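Local coordinates for geranyltranstransferase (Legionella pneumophila subsp. pneumophila, PDB 3LOM), which probably makes farnesyl diphosphate, and perhaps geranylgeranyl diphosphate, from allylic diphosphates and isopentenyl diphosphate with the help of magnesium, at residues Q37-L42 and T115-V119; P55-Y59 and L72-A76; Q227-Y232 and T255-T259. All coordinates share one frame; numbering follows the deposited sequence.

Contact 1: Q37-L42 and T115-V119; sequences QIRSAL and TAILV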
ATOM      1  N   GLN A  37       5.325  18.970   2.714  1.00 42.73           N
ATOM      2  CA  GLN A  37       6.447  18.017   2.657  1.00 45.08           C
ATOM      3  C   GLN A  37       6.127  16.824   1.773  1.00 44.99           C
ATOM      4  O   GLN A  37       6.979  16.361   1.016  1.00 44.02           O
ATOM      5  CB  GLN A  37       6.813  17.484   4.045  1.00 46.93           C
ATOM      6  CG  GLN A  37       7.865  18.261   4.785  1.00 63.77           C
ATOM      7  CD  GLN A  37       9.267  18.003   4.283  1.00 51.45           C
ATOM      8  OE1 GLN A  37       9.837  16.931   4.490  1.00 52.56           O
ATOM      9  NE2 GLN A  37       9.844  19.000   3.634  1.00 52.66           N
ATOM     10  N   ILE A  38       4.900  16.320   1.880  1.00 45.21           N
ATOM     11  CA  ILE A  38       4.502  15.158   1.090  1.00 46.73           C
ATOM     12  C   ILE A  38       4.453  15.492  -0.400  1.00 42.70           C
ATOM     13  O   ILE A  38       5.142  14.833  -1.180  1.00 46.28           O
ATOM     14  CB  ILE A  38       3.205  14.491   1.622  1.00 41.21           C
ATOM     15  CG1 ILE A  38       3.416  13.985   3.057  1.00 47.61           C
ATOM     16  CG2 ILE A  38       2.738  13.351   0.708  1.00 42.16           C
ATOM     17  CD1 ILE A  38       4.572  12.997   3.252  1.00 35.10           C
ATOM     18  N   ARG A  39       3.704  16.527  -0.792  1.00 48.29           N
ATOM     19  CA  ARG A  39       3.618  16.886  -2.225  1.00 44.73           C
ATOM     20  C   ARG A  39       4.957  17.308  -2.827  1.00 40.93           C
ATOM     21  O   ARG A  39       5.225  17.034  -3.997  1.00 43.41           O
ATOM     22  CB  ARG A  39       2.493  17.891  -2.555  1.00 53.63           C
ATOM     23  CG  ARG A  39       2.611  19.259  -1.942  1.00 61.96           C
ATOM     24  CD  ARG A  39       1.458  19.549  -1.004  1.00 70.37           C
ATOM     25  NE  ARG A  39       0.525  20.542  -1.527  1.00 68.48           N
ATOM     26  CZ  ARG A  39      -0.233  21.331  -0.768  1.00 74.09           C
ATOM     27  NH1 ARG A  39      -0.176  21.253   0.556  1.00 77.12           N
ATOM     28  NH2 ARG A  39      -1.052  22.205  -1.332  1.00 91.56           N
ATOM     29  N   SER A  40       5.816  17.920  -2.016  1.00 39.52           N
ATOM     30  CA  SER A  40       7.162  18.236  -2.470  1.00 38.85           C
ATOM     31  C   SER A  40       7.994  16.971  -2.706  1.00 41.04           C
ATOM     32  O   SER A  40       8.651  16.840  -3.742  1.00 51.79           O
ATOM     33  CB  SER A  40       7.868  19.181  -1.497  1.00 39.97           C
ATOM     34  OG  SER A  40       9.188  19.457  -1.941  1.00 55.28           O
ATOM     35  N   ALA A  41       7.970  16.045  -1.753  1.00 44.95           N
ATOM     36  CA  ALA A  41       8.773  14.826  -1.874  1.00 44.10           C
ATOM     37  C   ALA A  41       8.247  13.848  -2.914  1.00 39.30           C
ATOM     38  O   ALA A  41       9.035  13.238  -3.638  1.00 43.91           O
ATOM     39  CB  ALA A  41       8.949  14.158  -0.544  1.00 41.25           C
ATOM     40  N   LEU A  42       6.924  13.727  -3.007  1.00 36.82           N
ATOM     41  CA  LEU A  42       6.282  13.021  -4.128  1.00 43.35           C
ATOM     42  C   LEU A  42       6.825  13.450  -5.486  1.00 43.21           C
ATOM     43  O   LEU A  42       7.229  12.616  -6.290  1.00 50.71           O
ATOM     44  CB  LEU A  42       4.769  13.255  -4.121  1.00 42.68           C
ATOM     45  CG  LEU A  42       3.894  12.358  -3.249  1.00 55.75           C
ATOM     46  CD1 LEU A  42       2.533  12.991  -3.062  1.00 59.88           C
ATOM     47  CD2 LEU A  42       3.747  10.999  -3.897  1.00 48.58           C
ATOM     48  N   THR A 115      10.210  11.288   5.890  1.00 38.07           N
ATOM     49  CA  THR A 115       9.512  11.758   4.693  1.00 38.48           C
ATOM     50  C   THR A 115       9.596  10.709   3.583  1.00 32.45           C
ATOM     51  O   THR A 115       8.621  10.478   2.874  1.00 34.26           O
ATOM     52  CB  THR A 115      10.068  13.141   4.222  1.00 37.15           C
ATOM     53  OG1 THR A 115       9.888  14.100   5.266  1.00 39.04           O
ATOM     54  CG2 THR A 115       9.367  13.641   2.999  1.00 34.23           C
ATOM     55  N   ALA A 116      10.764  10.080   3.449  1.00 36.30           N
ATOM     56  CA  ALA A 116      10.964   8.950   2.537  1.00 33.82           C
ATOM     57  C   ALA A 116      10.040   7.755   2.851  1.00 40.81           C
ATOM     58  O   ALA A 116       9.396   7.192   1.947  1.00 36.99           O
ATOM     59  CB  ALA A 116      12.420   8.518   2.559  1.00 39.76           C
ATOM     60  N   ILE A 117       9.954   7.390   4.129  1.00 36.74           N
ATOM     61  CA  ILE A 117       9.093   6.277   4.546  1.00 30.83           C
ATOM     62  C   ILE A 117       7.649   6.611   4.197  1.00 37.08           C
ATOM     63  O   ILE A 117       6.971   5.820   3.538  1.00 40.64           O
ATOM     64  CB  ILE A 117       9.208   5.949   6.060  1.00 31.91           C
ATOM     65  CG1 ILE A 117      10.635   5.578   6.448  1.00 31.37           C
ATOM     66  CG2 ILE A 117       8.263   4.800   6.456  1.00 37.16           C
ATOM     67  CD1 ILE A 117      10.953   5.835   7.934  1.00 40.65           C
ATOM     68  N   LEU A 118       7.204   7.796   4.619  1.00 35.71           N
ATOM     69  CA  LEU A 118       5.819   8.218   4.456  1.00 31.97           C
ATOM     70  C   LEU A 118       5.387   8.395   3.002  1.00 37.42           C
ATOM     71  O   LEU A 118       4.278   8.018   2.633  1.00 39.59           O
ATOM     72  CB  LEU A 118       5.550   9.506   5.238  1.00 39.88           C
ATOM     73  CG  LEU A 118       5.461   9.379   6.761  1.00 40.59           C
ATOM     74  CD1 LEU A 118       5.543  10.750   7.384  1.00 28.92           C
ATOM     75  CD2 LEU A 118       4.208   8.639   7.226  1.00 42.53           C
ATOM     76  N   VAL A 119       6.265   8.966   2.187  1.00 38.06           N
ATOM     77  CA  VAL A 119       5.971   9.194   0.778  1.00 45.71           C
ATOM     78  C   VAL A 119       5.858   7.860   0.056  1.00 41.70           C
ATOM     79  O   VAL A 119       4.913   7.657  -0.725  1.00 45.74           O
ATOM     80  CB  VAL A 119       6.993  10.181   0.131  1.00 45.07           C
ATOM     81  CG1 VAL A 119       7.340   9.825  -1.304  1.00 57.76           C
ATOM     82  CG2 VAL A 119       6.442  11.585   0.203  1.00 70.49           C
TER

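Contact 2: P55-Y59 and L72-A76; sequences PILVY and LDIIA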
ATOM      1  N   PRO A  55       6.200   1.616 -17.396  1.00 59.61           N
ATOM      2  CA  PRO A  55       5.119   2.253 -18.163  1.00 56.94           C
ATOM      3  C   PRO A  55       5.169   2.021 -19.667  1.00 49.43           C
ATOM      4  O   PRO A  55       4.126   1.840 -20.281  1.00 59.59           O
ATOM      5  CB  PRO A  55       5.327   3.744 -17.886  1.00 59.23           C
ATOM      6  CG  PRO A  55       5.901   3.779 -16.580  1.00 54.01           C
ATOM      7  CD  PRO A  55       6.832   2.601 -16.498  1.00 59.29           C
ATOM      8  N   ILE A  56       6.370   2.032 -20.239  1.00 50.36           N
ATOM      9  CA  ILE A  56       6.570   1.781 -21.663  1.00 52.96           C
ATOM     10  C   ILE A  56       6.078   0.385 -22.063  1.00 57.42           C
ATOM     11  O   ILE A  56       5.365   0.237 -23.061  1.00 68.21           O
ATOM     12  CB  ILE A  56       8.054   1.962 -22.073  1.00 54.48           C
ATOM     13  CG1 ILE A  56       8.542   3.372 -21.715  1.00 54.54           C
ATOM     14  CG2 ILE A  56       8.239   1.700 -23.571  1.00 54.45           C
ATOM     15  CD1 ILE A  56      10.062   3.534 -21.713  1.00 55.04           C
ATOM     16  N   LEU A  57       6.440  -0.620 -21.262  1.00 58.22           N
ATOM     17  CA  LEU A  57       6.009  -2.004 -21.489  1.00 52.29           C
ATOM     18  C   LEU A  57       4.498  -2.128 -21.445  1.00 54.83           C
ATOM     19  O   LEU A  57       3.919  -2.818 -22.274  1.00 62.30           O
ATOM     20  CB  LEU A  57       6.645  -2.959 -20.475  1.00 54.06           C
ATOM     21  CG  LEU A  57       8.158  -3.159 -20.564  1.00 52.17           C
ATOM     22  CD1 LEU A  57       8.680  -3.803 -19.285  1.00 54.97           C
ATOM     23  CD2 LEU A  57       8.553  -3.965 -21.799  1.00 46.02           C
ATOM     24  N   VAL A  58       3.872  -1.442 -20.488  1.00 49.31           N
ATOM     25  CA  VAL A  58       2.412  -1.296 -20.439  1.00 53.83           C
ATOM     26  C   VAL A  58       1.824  -0.706 -21.729  1.00 58.54           C
ATOM     27  O   VAL A  58       0.831  -1.219 -22.252  1.00 56.01           O
ATOM     28  CB  VAL A  58       1.988  -0.452 -19.211  1.00 52.73           C
ATOM     29  CG1 VAL A  58       0.531  -0.002 -19.294  1.00 40.03           C
ATOM     30  CG2 VAL A  58       2.204  -1.247 -17.965  1.00 57.99           C
ATOM     31  N   TYR A  59       2.452   0.352 -22.244  1.00 58.46           N
ATOM     32  CA  TYR A  59       1.984   1.007 -23.467  1.00 63.61           C
ATOM     33  C   TYR A  59       2.138   0.116 -24.687  1.00 59.69           C
ATOM     34  O   TYR A  59       1.216  -0.001 -25.485  1.00 59.64           O
ATOM     35  CB  TYR A  59       2.706   2.340 -23.698  1.00 61.49           C
ATOM     36  CG  TYR A  59       2.217   3.463 -22.805  1.00 65.18           C
ATOM     37  CD1 TYR A  59       0.861   3.792 -22.747  1.00 54.19           C
ATOM     38  CD2 TYR A  59       3.109   4.210 -22.035  1.00 47.40           C
ATOM     39  CE1 TYR A  59       0.405   4.822 -21.934  1.00 55.00           C
ATOM     40  CE2 TYR A  59       2.660   5.243 -21.217  1.00 57.54           C
ATOM     41  CZ  TYR A  59       1.308   5.543 -21.175  1.00 58.86           C
ATOM     42  OH  TYR A  59       0.856   6.563 -20.372  1.00 60.58           O
ATOM     43  N   LEU A  72      -4.462   2.631 -20.475  1.00 47.65           N
ATOM     44  CA  LEU A  72      -3.021   2.422 -20.410  1.00 51.11           C
ATOM     45  C   LEU A  72      -2.274   3.453 -19.567  1.00 58.23           C
ATOM     46  O   LEU A  72      -1.355   3.091 -18.833  1.00 57.79           O
ATOM     47  CB  LEU A  72      -2.429   2.359 -21.820  1.00 54.82           C
ATOM     48  CG  LEU A  72      -2.801   1.101 -22.611  1.00 65.10           C
ATOM     49  CD1 LEU A  72      -2.184   1.120 -24.003  1.00 56.97           C
ATOM     50  CD2 LEU A  72      -2.362  -0.137 -21.836  1.00 67.48           C
ATOM     51  N   ASP A  73      -2.679   4.722 -19.671  1.00 59.99           N
ATOM     52  CA  ASP A  73      -2.133   5.807 -18.845  1.00 58.21           C
ATOM     53  C   ASP A  73      -2.252   5.496 -17.360  1.00 55.03           C
ATOM     54  O   ASP A  73      -1.289   5.661 -16.607  1.00 57.51           O
ATOM     55  CB  ASP A  73      -2.862   7.130 -19.124  1.00 57.95           C
ATOM     56  CG  ASP A  73      -2.577   7.684 -20.506  1.00 59.21           C
ATOM     57  OD1 ASP A  73      -1.430   7.554 -20.987  1.00 60.21           O
ATOM     58  OD2 ASP A  73      -3.506   8.265 -21.110  1.00 50.34           O
ATOM     59  N   ILE A  74      -3.440   5.042 -16.971  1.00 50.49           N
ATOM     60  CA  ILE A  74      -3.786   4.738 -15.586  1.00 53.94           C
ATOM     61  C   ILE A  74      -2.983   3.556 -15.054  1.00 57.29           C
ATOM     62  O   ILE A  74      -2.397   3.647 -13.966  1.00 57.08           O
ATOM     63  CB  ILE A  74      -5.301   4.456 -15.446  1.00 49.99           C
ATOM     64  CG1 ILE A  74      -6.105   5.664 -15.934  1.00 52.32           C
ATOM     65  CG2 ILE A  74      -5.664   4.107 -14.007  1.00 51.56           C
ATOM     66  CD1 ILE A  74      -7.511   5.335 -16.395  1.00 58.47           C
ATOM     67  N   ILE A  75      -2.946   2.469 -15.831  1.00 51.97           N
ATOM     68  CA  ILE A  75      -2.237   1.242 -15.439  1.00 48.18           C
ATOM     69  C   ILE A  75      -0.745   1.501 -15.260  1.00 45.57           C
ATOM     70  O   ILE A  75      -0.163   1.095 -14.248  1.00 45.07           O
ATOM     71  CB  ILE A  75      -2.492   0.056 -16.428  1.00 43.08           C
ATOM     72  CG1 ILE A  75      -3.981  -0.318 -16.443  1.00 47.76           C
ATOM     73  CG2 ILE A  75      -1.632  -1.168 -16.049  1.00 38.94           C
ATOM     74  CD1 ILE A  75      -4.356  -1.433 -17.417  1.00 50.83           C
ATOM     75  N   ALA A  76      -0.157   2.211 -16.222  1.00 42.97           N
ATOM     76  CA  ALA A  76       1.254   2.606 -16.194  1.00 41.69           C
ATOM     77  C   ALA A  76       1.620   3.563 -15.050  1.00 48.23           C
ATOM     78  O   ALA A  76       2.751   3.539 -14.557  1.00 48.93           O
ATOM     79  CB  ALA A  76       1.636   3.226 -17.523  1.00 48.90           C
TER
HETATM   80  O   HOH W   1       1.224   6.877 -17.775  1.00 62.08           O

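Contact 3: Q227-Y232 and T255-T259; sequences QMQDDY and TTFAT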
ATOM      1  N   GLN A 227      18.053  -8.383 -14.675  1.00 58.88           N
ATOM      2  CA  GLN A 227      18.835  -8.687 -13.484  1.00 56.54           C
ATOM      3  C   GLN A 227      20.161  -9.376 -13.797  1.00 57.14           C
ATOM      4  O   GLN A 227      21.157  -9.158 -13.098  1.00 53.29           O
ATOM      5  CB  GLN A 227      18.003  -9.540 -12.532  1.00 54.56           C
ATOM      6  CG  GLN A 227      18.498  -9.506 -11.120  1.00 67.32           C
ATOM      7  CD  GLN A 227      18.508  -8.110 -10.518  1.00 54.33           C
ATOM      8  OE1 GLN A 227      17.557  -7.339 -10.674  1.00 68.04           O
ATOM      9  NE2 GLN A 227      19.593  -7.780  -9.824  1.00 46.20           N
ATOM     10  N   MET A 228      20.159 -10.214 -14.836  1.00 59.35           N
ATOM     11  CA  MET A 228      21.391 -10.792 -15.375  1.00 57.98           C
ATOM     12  C   MET A 228      22.307  -9.672 -15.874  1.00 58.15           C
ATOM     13  O   MET A 228      23.492  -9.640 -15.540  1.00 56.98           O
ATOM     14  CB  MET A 228      21.089 -11.780 -16.509  1.00 52.24           C
ATOM     15  CG  MET A 228      20.609 -13.149 -16.065  1.00 53.71           C
ATOM     16  SD  MET A 228      20.175 -14.222 -17.453  1.00 46.40           S
ATOM     17  CE  MET A 228      19.603 -15.657 -16.559  1.00 45.76           C
ATOM     18  N   GLN A 229      21.734  -8.751 -16.650  1.00 55.08           N
ATOM     19  CA  GLN A 229      22.455  -7.586 -17.169  1.00 60.46           C
ATOM     20  C   GLN A 229      23.032  -6.707 -16.066  1.00 58.90           C
ATOM     21  O   GLN A 229      24.193  -6.309 -16.143  1.00 54.91           O
ATOM     22  CB  GLN A 229      21.566  -6.756 -18.100  1.00 57.55           C
ATOM     23  CG  GLN A 229      21.432  -7.344 -19.502  1.00 64.40           C
ATOM     24  CD  GLN A 229      20.500  -6.545 -20.391  1.00 58.42           C
ATOM     25  OE1 GLN A 229      19.346  -6.300 -20.046  1.00 51.88           O
ATOM     26  NE2 GLN A 229      20.999  -6.144 -21.551  1.00 70.85           N
ATOM     27  N   ASP A 230      22.224  -6.433 -15.041  1.00 64.59           N
ATOM     28  CA  ASP A 230      22.640  -5.612 -13.897  1.00 63.63           C
ATOM     29  C   ASP A 230      23.835  -6.204 -13.158  1.00 65.73           C
ATOM     30  O   ASP A 230      24.767  -5.481 -12.820  1.00 67.52           O
ATOM     31  CB  ASP A 230      21.470  -5.373 -12.935  1.00 58.52           C
ATOM     32  CG  ASP A 230      20.410  -4.451 -13.523  1.00 61.23           C
ATOM     33  OD1 ASP A 230      19.318  -4.330 -12.923  1.00 53.92           O
ATOM     34  OD2 ASP A 230      20.664  -3.854 -14.592  1.00 60.20           O
ATOM     35  N   ASP A 231      23.811  -7.519 -12.940  1.00 72.04           N
ATOM     36  CA  ASP A 231      24.932  -8.233 -12.317  1.00 70.87           C
ATOM     37  C   ASP A 231      26.160  -8.281 -13.229  1.00 72.10           C
ATOM     38  O   ASP A 231      27.296  -8.201 -12.754  1.00 71.47           O
ATOM     39  CB  ASP A 231      24.510  -9.647 -11.907  1.00 68.50           C
ATOM     40  CG  ASP A 231      23.469  -9.652 -10.791  1.00 72.09           C
ATOM     41  OD1 ASP A 231      23.159  -8.575 -10.232  1.00 76.17           O
ATOM     42  OD2 ASP A 231      22.964 -10.745 -10.463  1.00 63.99           O
ATOM     43  N   TYR A 232      25.914  -8.392 -14.536  1.00 76.74           N
ATOM     44  CA  TYR A 232      26.964  -8.384 -15.554  1.00 79.39           C
ATOM     45  C   TYR A 232      27.647  -7.024 -15.651  1.00 81.17           C
ATOM     46  O   TYR A 232      28.867  -6.949 -15.802  1.00 83.42           O
ATOM     47  CB  TYR A 232      26.385  -8.779 -16.921  1.00 79.08           C
ATOM     48  CG  TYR A 232      27.378  -8.773 -18.068  1.00 86.70           C
ATOM     49  CD1 TYR A 232      28.364  -9.755 -18.172  1.00 88.59           C
ATOM     50  CD2 TYR A 232      27.317  -7.795 -19.062  1.00 85.71           C
ATOM     51  CE1 TYR A 232      29.274  -9.753 -19.227  1.00 92.54           C
ATOM     52  CE2 TYR A 232      28.219  -7.785 -20.120  1.00 86.65           C
ATOM     53  CZ  TYR A 232      29.192  -8.766 -20.198  1.00 92.48           C
ATOM     54  OH  TYR A 232      30.083  -8.757 -21.245  1.00 90.00           O
ATOM     55  N   THR A 255      26.577 -13.088  -3.508  1.00 83.88           N
ATOM     56  CA  THR A 255      26.239 -13.938  -4.654  1.00 76.15           C
ATOM     57  C   THR A 255      25.363 -13.226  -5.686  1.00 71.43           C
ATOM     58  O   THR A 255      24.317 -12.665  -5.356  1.00 70.39           O
ATOM     59  CB  THR A 255      25.596 -15.284  -4.230  1.00 73.22           C
ATOM     60  OG1 THR A 255      24.940 -15.880  -5.358  1.00 71.08           O
ATOM     61  CG2 THR A 255      24.590 -15.080  -3.112  1.00 83.62           C
ATOM     62  N   THR A 256      25.824 -13.240  -6.933  1.00 65.28           N
ATOM     63  CA  THR A 256      25.097 -12.672  -8.065  1.00 67.09           C
ATOM     64  C   THR A 256      25.108 -13.676  -9.215  1.00 67.55           C
ATOM     65  O   THR A 256      25.756 -14.727  -9.125  1.00 59.61           O
ATOM     66  CB  THR A 256      25.750 -11.361  -8.570  1.00 68.81           C
ATOM     67  OG1 THR A 256      27.116 -11.606  -8.924  1.00 81.36           O
ATOM     68  CG2 THR A 256      25.685 -10.254  -7.520  1.00 63.43           C
ATOM     69  N   PHE A 257      24.414 -13.341 -10.304  1.00 61.18           N
ATOM     70  CA  PHE A 257      24.532 -14.094 -11.553  1.00 63.77           C
ATOM     71  C   PHE A 257      25.971 -14.055 -12.072  1.00 64.00           C
ATOM     72  O   PHE A 257      26.411 -14.971 -12.765  1.00 67.79           O
ATOM     73  CB  PHE A 257      23.572 -13.553 -12.622  1.00 59.92           C
ATOM     74  CG  PHE A 257      22.132 -13.960 -12.415  1.00 63.54           C
ATOM     75  CD1 PHE A 257      21.721 -15.268 -12.655  1.00 63.33           C
ATOM     76  CD2 PHE A 257      21.186 -13.031 -11.996  1.00 60.18           C
ATOM     77  CE1 PHE A 257      20.389 -15.649 -12.467  1.00 63.12           C
ATOM     78  CE2 PHE A 257      19.852 -13.399 -11.808  1.00 53.88           C
ATOM     79  CZ  PHE A 257      19.454 -14.713 -12.042  1.00 61.11           C
ATOM     80  N   ALA A 258      26.696 -12.999 -11.706  1.00 62.17           N
ATOM     81  CA  ALA A 258      28.084 -12.805 -12.114  1.00 64.37           C
ATOM     82  C   ALA A 258      29.096 -13.515 -11.219  1.00 68.13           C
ATOM     83  O   ALA A 258      30.300 -13.457 -11.476  1.00 71.94           O
ATOM     84  CB  ALA A 258      28.404 -11.323 -12.200  1.00 62.77           C
ATOM     85  N   THR A 259      28.616 -14.169 -10.165  1.00 69.20           N
ATOM     86  CA  THR A 259      29.481 -15.002  -9.333  1.00 70.98           C
ATOM     87  C   THR A 259      29.187 -16.475  -9.596  1.00 73.89           C
ATOM     88  O   THR A 259      30.034 -17.341  -9.355  1.00 74.41           O
ATOM     89  CB  THR A 259      29.315 -14.709  -7.823  1.00 72.52           C
ATOM     90  OG1 THR A 259      27.951 -14.924  -7.436  1.00 71.84           O
ATOM     91  CG2 THR A 259      29.732 -13.276  -7.489  1.00 69.57           C
TER

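Contact 1: Q37-L42 and T115-V119
Val119 points one methyl, CG2, at helix 36-46 and meets three residues there. The methyl of Ala41, CB, lies 3.7 Å from Val119 CG2. Ile38 reaches it with the end of its side chain, CD1 to Val119 CG2 being 3.8 Å. The two side chains run antiparallel, and both CD1 and CG2 of Ile38 pack on this one methyl. Leu42 closes the group more loosely, with its CG 4.4 Å from Val119 CG2. Ile38 also meets the base of Leu118, its CD1 sitting 4.1 Å from Leu118 CB. The two segments run close to square with each other, at 82°, with axes 9.9 Å apart. This is a crossing of two helices in the all-alpha isoprenoid synthase fold, at the dimer interface. Ile38 packs on Ser165, Leu42 on Ile157 and Leu118 on Met95, all three partners belonging to the second subunit. Ile88 of helix 69-91 touches Val119 from within the same chain. At the other end of the contact, Thr115 has OG1 beside the backbone nitrogen (chi1 -60°), which puts CG2 on the far side from that nitrogen and against Ala41. Thr115 CG2 lies 3.6 Å from Ala41 CB. Thr115 OG1 is hydrogen-bonded to Asp112 OD1. Gln37, bent at its second torsion, lies nearly perpendicular to Thr115 and brings OE1 to 2.9 Å from the same Thr115 OG1.

Contact 2: P55-Y59 and L72-A76
The segments 55-59 and 72-76 run roughly antiparallel, at 149°, with axes 8.9 Å apart, and the CA atoms of Pro55 and Ala76 come within 4.4 Å. They belong to helices 53-64 and 69-91, which follow each other in the chain and form a helical hairpin of the isoprenoid synthase fold. The close approach at Pro55 goes with the small side chain of Ala76, whose CB meets both CA and CB of the proline. Val58 projects into the middle of the interface. Its CG1 is anti to the backbone nitrogen (chi1 167°) and touches Ala76 CB at 3.8 Å, Leu72 CD2 at 3.9 Å and, more loosely, Ile75 CG2. Leu72 CD2 also lies against the carbonyl oxygen of Val58. Cys196 and Val200 of helix 178-201 back Val58 and Leu72. The Tyr59 ring and the Leu72 side chain pass antiparallel, with ring atom CD1 3.7 Å from Leu72 CB. The ring carries its hydroxyl on to Asp73. Tyr59 OH donates to Asp73 OD1 at 2.6 Å, and OD1 accepts with its anti lone pair. OD1 lies near the plane of the ring, while the carboxylate is turned 73° against it. Arg19 of helix 5-28 makes a salt bridge to the same OD1 through NE, so this buried oxygen has two partners. Tyr16 of that helix stacks on the Tyr59 ring. One water donates to Tyr59 OH at 2.6 Å and to the backbone oxygen of Asp73 at 3.0 Å.

Contact 3: Q227-Y232 and T255-T259
Asp231 OD2 accepts a hydrogen bond from the backbone nitrogen of Phe257. The bond is 3.0 Å long and fairly straight, 164° at the hydrogen. The N-H arrives on the anti side of OD2, 31° out of the carboxylate plane. The same oxygen lies at the edge of the Phe257 ring, 3.3 Å from CD2, and also packs on Thr256 CB. Asp231 CG stands beside its backbone nitrogen (chi1 -66°), which directs the carboxylate across to the start of helix 257-260. Met228 takes one face of the phenylalanine ring. Its CG sits 4.0 Å from the ring centroid, almost on the normal, as a CH-pi contact. The chain then runs on extended, and SD stays above the same face at 5.3 Å from the centroid, a more distant Met-aromatic contact. Gln227 CG approaches Phe257 CE2 at 4.2 Å. Ala258 sets its methyl 3.4 Å from the backbone oxygen of Asp231. Segment 227-232 contains the start of the second aspartate-rich motif, DDxxD, at Asp230 and Asp231. In relatives this motif takes part in binding the magnesium-diphosphate substrate. The start of helix 257-260 is shaped by a capping box. Thr256 N donates to Thr259 OG1 at 2.8 Å, and Thr256 OG1, at the N-cap, accepts a weak bond from Ala258 N. Further out, Ile270 and His273 of helix 263-279 pack on Met228. Leu181 of helix 178-201 touches Phe257, and His185 and Thr189 of the same helix touch Gln227.

In the fold
The three contacts lie apart in one mainly helical domain. Along the chain, contact 2 falls between the two segments of contact 1, and contact 3 follows both. Centres of contacts 1 and 2 are 24 Å apart, those of 2 and 3 27 Å, and those of 1 and 3 32 Å. Contacts 2 and 3 sit on opposite sides of the chain's centre. Helix 113-135 carries 115-119 and also packs on contact 2. Helix 178-201 packs on both contact 2 and contact 3. The first aspartate-rich motif begins at the end of helix 69-91, and the second within contact 3; as in relatives, both probably face the active site. Contact 1 alone reaches the second subunit.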